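Local coordinates for protein inositol dehydrogenase (Lactobacillus casei, PDB 4MKX) that probably oxidises scyllo-inositol with NAD as the cofactor, as a dehydrogenase of the Gfo/Idh/MocA family built on a Rossmann fold and a mixed beta sheet, at residues M239-E242 / D243-A247; A340-E343 / A344-N348. All coordinates share one frame; numbering follows the deposited sequence.

Contact 1: residues M239-E242 / D243-A247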
ATOM      1  N   MET A 239     -10.753 -16.467  21.677  1.00 11.24           N
ATOM      2  CA  MET A 239     -11.875 -16.182  22.562  1.00  9.09           C
ATOM      3  C   MET A 239     -13.170 -16.457  21.836  1.00 12.15           C
ATOM      4  O   MET A 239     -13.326 -16.145  20.655  1.00 12.59           O
ATOM      5  CB  MET A 239     -11.825 -14.719  23.012  1.00 12.23           C
ATOM      6  CG  MET A 239     -10.494 -14.335  23.601  1.00 15.46           C
ATOM      7  SD  MET A 239     -10.545 -12.748  24.442  1.00 20.14           S
ATOM      8  CE  MET A 239     -10.996 -11.705  23.076  1.00 19.34           C
ATOM      9  N   GLN A 240     -14.119 -17.044  22.554  1.00 11.69           N
ATOM     10  CA  GLN A 240     -15.424 -17.278  21.995  1.00  9.61           C
ATOM     11  C   GLN A 240     -16.349 -16.357  22.764  1.00 13.70           C
ATOM     12  O   GLN A 240     -16.350 -16.367  23.997  1.00 15.90           O
ATOM     13  CB  GLN A 240     -15.826 -18.720  22.256  1.00 13.56           C
ATOM     14  CG  GLN A 240     -17.093 -19.154  21.569  1.00 14.47           C
ATOM     15  CD  GLN A 240     -17.226 -20.673  21.612  1.00 20.18           C
ATOM     16  OE1 GLN A 240     -17.114 -21.281  22.679  1.00 21.20           O
ATOM     17  NE2 GLN A 240     -17.432 -21.284  20.459  1.00 18.75           N
ATOM     18  N   LEU A 241     -17.108 -15.549  22.037  1.00 13.85           N
ATOM     19  CA  LEU A 241     -18.009 -14.597  22.692  1.00 18.15           C
ATOM     20  C   LEU A 241     -19.370 -15.264  22.900  1.00 20.84           C
ATOM     21  O   LEU A 241     -19.587 -16.387  22.444  1.00 19.60           O
ATOM     22  CB  LEU A 241     -18.137 -13.326  21.863  1.00 19.07           C
ATOM     23  CG  LEU A 241     -17.041 -12.260  21.999  1.00 19.57           C
ATOM     24  CD1 LEU A 241     -15.628 -12.785  21.749  1.00 22.72           C
ATOM     25  CD2 LEU A 241     -17.347 -11.093  21.069  1.00 23.89           C
ATOM     26  N   GLU A 242     -20.284 -14.573  23.580  0.85 22.05           N
ATOM     27  CA  GLU A 242     -21.565 -15.170  23.976  0.85 23.84           C
ATOM     28  C   GLU A 242     -22.432 -15.708  22.833  0.85 22.22           C
ATOM     29  O   GLU A 242     -23.203 -16.653  23.034  0.85 25.47           O
ATOM     30  CB  GLU A 242     -22.375 -14.169  24.807  0.85 23.53           C
ATOM     31  CG  GLU A 242     -23.022 -13.086  23.969  0.85 26.14           C
ATOM     32  CD  GLU A 242     -23.620 -11.984  24.807  0.85 30.15           C
ATOM     33  OE1 GLU A 242     -24.077 -12.269  25.939  0.85 29.88           O
ATOM     34  OE2 GLU A 242     -23.618 -10.828  24.331  0.85 28.69           O
ATOM     35  N   ASP A 243     -22.322 -15.120  21.644  1.00 24.17           N
ATOM     36  CA  ASP A 243     -23.128 -15.548  20.506  1.00 21.38           C
ATOM     37  C   ASP A 243     -22.306 -16.372  19.519  1.00 17.95           C
ATOM     38  O   ASP A 243     -22.684 -16.519  18.359  1.00 26.76           O
ATOM     39  CB  ASP A 243     -23.712 -14.343  19.781  1.00 27.71           C
ATOM     40  CG  ASP A 243     -22.644 -13.476  19.163  1.00 28.31           C
ATOM     41  OD1 ASP A 243     -21.602 -13.285  19.833  1.00 27.07           O
ATOM     42  OD2 ASP A 243     -22.846 -13.003  18.023  1.00 29.98           O
ATOM     43  N   LYS A 244     -21.192 -16.905  20.018  1.00 23.19           N
ATOM     44  CA  LYS A 244     -20.260 -17.734  19.252  1.00 19.99           C
ATOM     45  C   LYS A 244     -19.401 -16.903  18.296  1.00 20.98           C
ATOM     46  O   LYS A 244     -18.809 -17.452  17.368  1.00 23.95           O
ATOM     47  CB  LYS A 244     -20.977 -18.865  18.510  1.00 25.60           C
ATOM     48  CG  LYS A 244     -21.831 -19.758  19.410  1.00 25.35           C
ATOM     49  CD  LYS A 244     -20.968 -20.626  20.295  1.00 28.23           C
ATOM     50  CE  LYS A 244     -21.791 -21.701  21.002  0.68 28.31           C
ATOM     51  NZ  LYS A 244     -22.371 -21.200  22.274  0.89 31.23           N
ATOM     52  N   THR A 245     -19.343 -15.591  18.544  1.00 23.34           N
ATOM     53  CA  THR A 245     -18.444 -14.694  17.805  1.00 21.71           C
ATOM     54  C   THR A 245     -17.031 -15.043  18.178  1.00 16.57           C
ATOM     55  O   THR A 245     -16.758 -15.418  19.322  1.00 17.30           O
ATOM     56  CB  THR A 245     -18.665 -13.210  18.184  1.00 17.53           C
ATOM     57  OG1 THR A 245     -19.963 -12.807  17.759  1.00 15.99           O
ATOM     58  CG2 THR A 245     -17.623 -12.299  17.519  1.00 19.34           C
ATOM     59  N   MET A 246     -16.111 -14.884  17.235  1.00 10.24           N
ATOM     60  CA  MET A 246     -14.752 -15.286  17.507  1.00  9.45           C
ATOM     61  C   MET A 246     -13.878 -14.063  17.658  1.00  8.66           C
ATOM     62  O   MET A 246     -14.099 -13.061  17.002  1.00 10.79           O
ATOM     63  CB  MET A 246     -14.252 -16.158  16.364  1.00 10.05           C
ATOM     64  CG  MET A 246     -15.105 -17.391  16.185  1.00 10.72           C
ATOM     65  SD  MET A 246     -14.655 -18.344  14.739  1.00 14.07           S
ATOM     66  CE  MET A 246     -15.350 -17.370  13.436  1.00 13.92           C
ATOM     67  N   ALA A 247     -12.883 -14.163  18.525  1.00  9.57           N
ATOM     68  CA  ALA A 247     -11.892 -13.097  18.627  1.00  8.89           C
ATOM     69  C   ALA A 247     -10.513 -13.685  18.822  1.00 10.25           C
ATOM     70  O   ALA A 247     -10.342 -14.722  19.449  1.00 11.84           O
ATOM     71  CB  ALA A 247     -12.225 -12.129  19.758  1.00 11.00           C
TER
HETATM   72  O   HOH W   1     -17.499 -19.737  17.943  1.00 17.61           O
HETATM   73  O   HOH W   2     -20.374 -18.868  23.840  1.00 30.77           O
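M239 and A247 pair through N-H and C=O of each: M239 N donates to A247 O and A247 N returns a bond to M239 O, each 2.9 Å, which makes them the antiparallel hydrogen-bonded pair of a beta hairpin. Two residues nearer the loop, L241 N reaches T245 O at 2.7 Å, nearly straight at 169° and in the carbonyl plane. L241 to K244 is a type I turn, closed by K244 N to L241 O at 3.0 Å, with the donor standing well above that carbonyl's plane.

Apolar contacts gather on the face shared by M239 and A247. The M239 chain runs extended to SD and then bends, chi3 -61°, laying CE over A247 CB at 3.6 Å. CD1 of L241 approaches the same methyl, while its CD2 lies 3.8 Å from T245 CG2. I203 of helix 197-207 covers this side.

Polar groups tie up the turn. T245 OG1 donates to D243 OD1 at 2.7 Å, on the syn side of the carboxylate, and D243 OD2 pairs with K209 and with R221 of the second subunit. On the face carrying Q240 and M246, the Q240 side chain lies alongside that of K244 from the turn, NE2 being 3.6 Å from K244 CD, and a water links that NE2 to K244 O. Q240 OE1 accepts a hydrogen bond from ND2 of N348 of the second subunit.

The hairpin end thus turns an oily side to its own helix, while the other face and the loop meet the second subunit through both apolar packing and polar bonds; the two basic partners of D243 would probably favour its ionised form.

Contact 2: residues A340-E343 / A344-N348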
ATOM      1  N   ALA A 340      -9.023 -13.544  33.177  1.00 12.22           N
ATOM      2  CA  ALA A 340      -9.356 -14.836  32.596  1.00 11.09           C
ATOM      3  C   ALA A 340      -8.286 -15.285  31.615  1.00 13.81           C
ATOM      4  O   ALA A 340      -7.948 -16.468  31.571  1.00 13.46           O
ATOM      5  CB  ALA A 340     -10.710 -14.782  31.920  1.00 15.05           C
ATOM      6  N   LEU A 341      -7.765 -14.347  30.826  1.00 14.32           N
ATOM      7  CA  LEU A 341      -6.687 -14.662  29.889  1.00 12.54           C
ATOM      8  C   LEU A 341      -5.432 -15.073  30.643  1.00 16.08           C
ATOM      9  O   LEU A 341      -4.746 -16.007  30.252  1.00 16.28           O
ATOM     10  CB  LEU A 341      -6.382 -13.458  28.988  1.00 12.97           C
ATOM     11  CG  LEU A 341      -7.435 -13.111  27.945  1.00 14.48           C
ATOM     12  CD1 LEU A 341      -7.148 -11.726  27.363  1.00 16.06           C
ATOM     13  CD2 LEU A 341      -7.443 -14.144  26.833  1.00 15.95           C
ATOM     14  N   GLN A 342      -5.138 -14.388  31.742  1.00 16.33           N
ATOM     15  CA  GLN A 342      -3.974 -14.724  32.545  1.00 16.81           C
ATOM     16  C   GLN A 342      -4.122 -16.107  33.175  1.00 18.47           C
ATOM     17  O   GLN A 342      -3.154 -16.872  33.262  1.00 17.06           O
ATOM     18  CB  GLN A 342      -3.788 -13.699  33.656  1.00 20.36           C
ATOM     19  CG  GLN A 342      -2.347 -13.417  33.954  1.00 28.19           C
ATOM     20  CD  GLN A 342      -1.646 -12.785  32.771  1.00 28.19           C
ATOM     21  OE1 GLN A 342      -2.061 -11.733  32.274  1.00 34.69           O
ATOM     22  NE2 GLN A 342      -0.584 -13.432  32.301  1.00 34.39           N
ATOM     23  N   GLU A 343      -5.333 -16.418  33.625  1.00 16.23           N
ATOM     24  CA  GLU A 343      -5.576 -17.702  34.273  1.00 15.93           C
ATOM     25  C   GLU A 343      -5.483 -18.829  33.252  1.00 16.72           C
ATOM     26  O   GLU A 343      -4.917 -19.884  33.535  1.00 16.85           O
ATOM     27  CB  GLU A 343      -6.946 -17.722  34.947  1.00 15.87           C
ATOM     28  CG  GLU A 343      -7.153 -18.953  35.823  1.00 23.73           C
ATOM     29  CD  GLU A 343      -8.552 -19.043  36.385  1.00 31.91           C
ATOM     30  OE1 GLU A 343      -9.269 -18.015  36.372  1.00 30.25           O
ATOM     31  OE2 GLU A 343      -8.934 -20.147  36.833  1.00 34.61           O
ATOM     32  N   ALA A 344      -6.040 -18.598  32.068  1.00 14.29           N
ATOM     33  CA  ALA A 344      -5.963 -19.574  30.986  1.00 15.39           C
ATOM     34  C   ALA A 344      -4.518 -19.851  30.608  1.00 15.64           C
ATOM     35  O   ALA A 344      -4.151 -20.986  30.318  1.00 13.87           O
ATOM     36  CB  ALA A 344      -6.756 -19.095  29.781  1.00 14.94           C
ATOM     37  N   PHE A 345      -3.695 -18.812  30.597  1.00 16.47           N
ATOM     38  CA  PHE A 345      -2.286 -18.992  30.306  1.00 16.57           C
ATOM     39  C   PHE A 345      -1.547 -19.822  31.370  1.00 19.05           C
ATOM     40  O   PHE A 345      -0.765 -20.708  31.035  1.00 18.86           O
ATOM     41  CB  PHE A 345      -1.586 -17.650  30.119  1.00 16.65           C
ATOM     42  CG  PHE A 345      -0.106 -17.771  30.123  1.00 18.30           C
ATOM     43  CD1 PHE A 345       0.552 -18.319  29.032  1.00 18.20           C
ATOM     44  CD2 PHE A 345       0.632 -17.388  31.232  1.00 22.88           C
ATOM     45  CE1 PHE A 345       1.922 -18.467  29.040  1.00 21.44           C
ATOM     46  CE2 PHE A 345       2.006 -17.532  31.244  1.00 22.75           C
ATOM     47  CZ  PHE A 345       2.649 -18.073  30.146  1.00 21.40           C
ATOM     48  N   GLU A 346      -1.787 -19.539  32.643  0.85 16.27           N
ATOM     49  CA  GLU A 346      -1.087 -20.267  33.703  0.85 19.86           C
ATOM     50  C   GLU A 346      -1.537 -21.722  33.795  0.85 14.50           C
ATOM     51  O   GLU A 346      -0.729 -22.607  34.058  0.85 22.46           O
ATOM     52  CB  GLU A 346      -1.253 -19.556  35.055  0.85 21.75           C
ATOM     53  CG  GLU A 346      -0.561 -18.208  35.111  0.85 23.77           C
ATOM     54  CD  GLU A 346      -0.855 -17.449  36.389  0.85 32.74           C
ATOM     55  OE1 GLU A 346      -1.633 -17.963  37.221  0.85 34.52           O
ATOM     56  OE2 GLU A 346      -0.309 -16.335  36.554  0.85 37.33           O
ATOM     57  N   LYS A 347      -2.818 -21.971  33.556  1.00 16.81           N
ATOM     58  CA  LYS A 347      -3.352 -23.329  33.605  1.00 19.43           C
ATOM     59  C   LYS A 347      -3.129 -24.071  32.298  1.00 19.22           C
ATOM     60  O   LYS A 347      -3.204 -25.300  32.259  1.00 21.64           O
ATOM     61  CB  LYS A 347      -4.853 -23.303  33.899  1.00 19.71           C
ATOM     62  CG  LYS A 347      -5.208 -22.853  35.314  1.00 28.20           C
ATOM     63  CD  LYS A 347      -6.712 -22.926  35.555  1.00 30.89           C
ATOM     64  CE  LYS A 347      -7.016 -23.108  37.033  1.00 37.69           C
ATOM     65  NZ  LYS A 347      -6.377 -22.040  37.859  1.00 38.58           N
ATOM     66  N   ASN A 348      -2.846 -23.318  31.234  1.00 16.34           N
ATOM     67  CA  ASN A 348      -2.875 -23.846  29.863  1.00 18.29           C
ATOM     68  C   ASN A 348      -4.161 -24.639  29.597  1.00 18.06           C
ATOM     69  O   ASN A 348      -4.120 -25.812  29.200  1.00 22.93           O
ATOM     70  CB  ASN A 348      -1.614 -24.669  29.535  1.00 20.98           C
ATOM     71  CG  ASN A 348      -1.378 -24.814  28.029  1.00 22.78           C
ATOM     72  OD1 ASN A 348      -2.219 -24.430  27.219  1.00 21.59           O
ATOM     73  ND2 ASN A 348      -0.238 -25.383  27.655  1.00 25.70           N
TER
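A Schellman motif ends helix 328-347 here, and the contact covers the last two turns of the helix, the second of which runs into the motif. Residues A340 to E343 offer their carbonyls to the amides four places on: A344 N to A340 O at 2.9 Å, F345 N to L341 O at 3.0 Å, then E346 to Q342 and K347 to E343 in the same manner. At the end N348 takes a positive phi (48°); its N makes a weak bond to F345 O, and D349 N bonds to A344 O.

Along one flank E343 and K347 run side by side, pointing the same way. CG of E343 is anti to its own N (chi1 -171°) and the chain stays extended, whereas the lysine bends only at its last torsion, chi4 55°. That bend brings NZ to E343 OE2 at 3.3 Å, a salt bridge whose hydrogen bond is weak, with K347 CE 3.5 Å from the same oxygen.

A344 CB lies 3.4 Å from A340 O, on the flank where V214 and V351 pack against the helix. Elsewhere, NE2 of Q342 comes obliquely to the F345 ring, 4.3 Å from CD2, and the F345 side chain touches L232. E346 lays CG 3.5 Å from Q342 O.

Past the helix, N348 bonds through OD1 to W215, and its ND2 is used at the subunit interface. The long salt bridge probably adds little to a turn already carried by its backbone bonds, while the left-handed N348 stops the helix and presents its amide to both the sheet and the second subunit.

From the N terminus, contact 1 comes first: strand 234-241 turns back into strand 246-252, and contact 1 closes that tight hairpin loop in the mixed sheet. The chain then completes the later strands and helix 304-319 before helix 328-347, whose last two turns and the residue after them make contact 2. The two are in series, neither nesting nor crossing. Their centres lie about 17 Å apart, yet they meet over the face of the sheet that bears M239, where M239 SD packs against L341 CD2 at 4.2 Å. V214 of strand 211-219 touches both. Across the subunit interface, contact 1 of one copy meets contact 2 of another, joining hairpin and helix end.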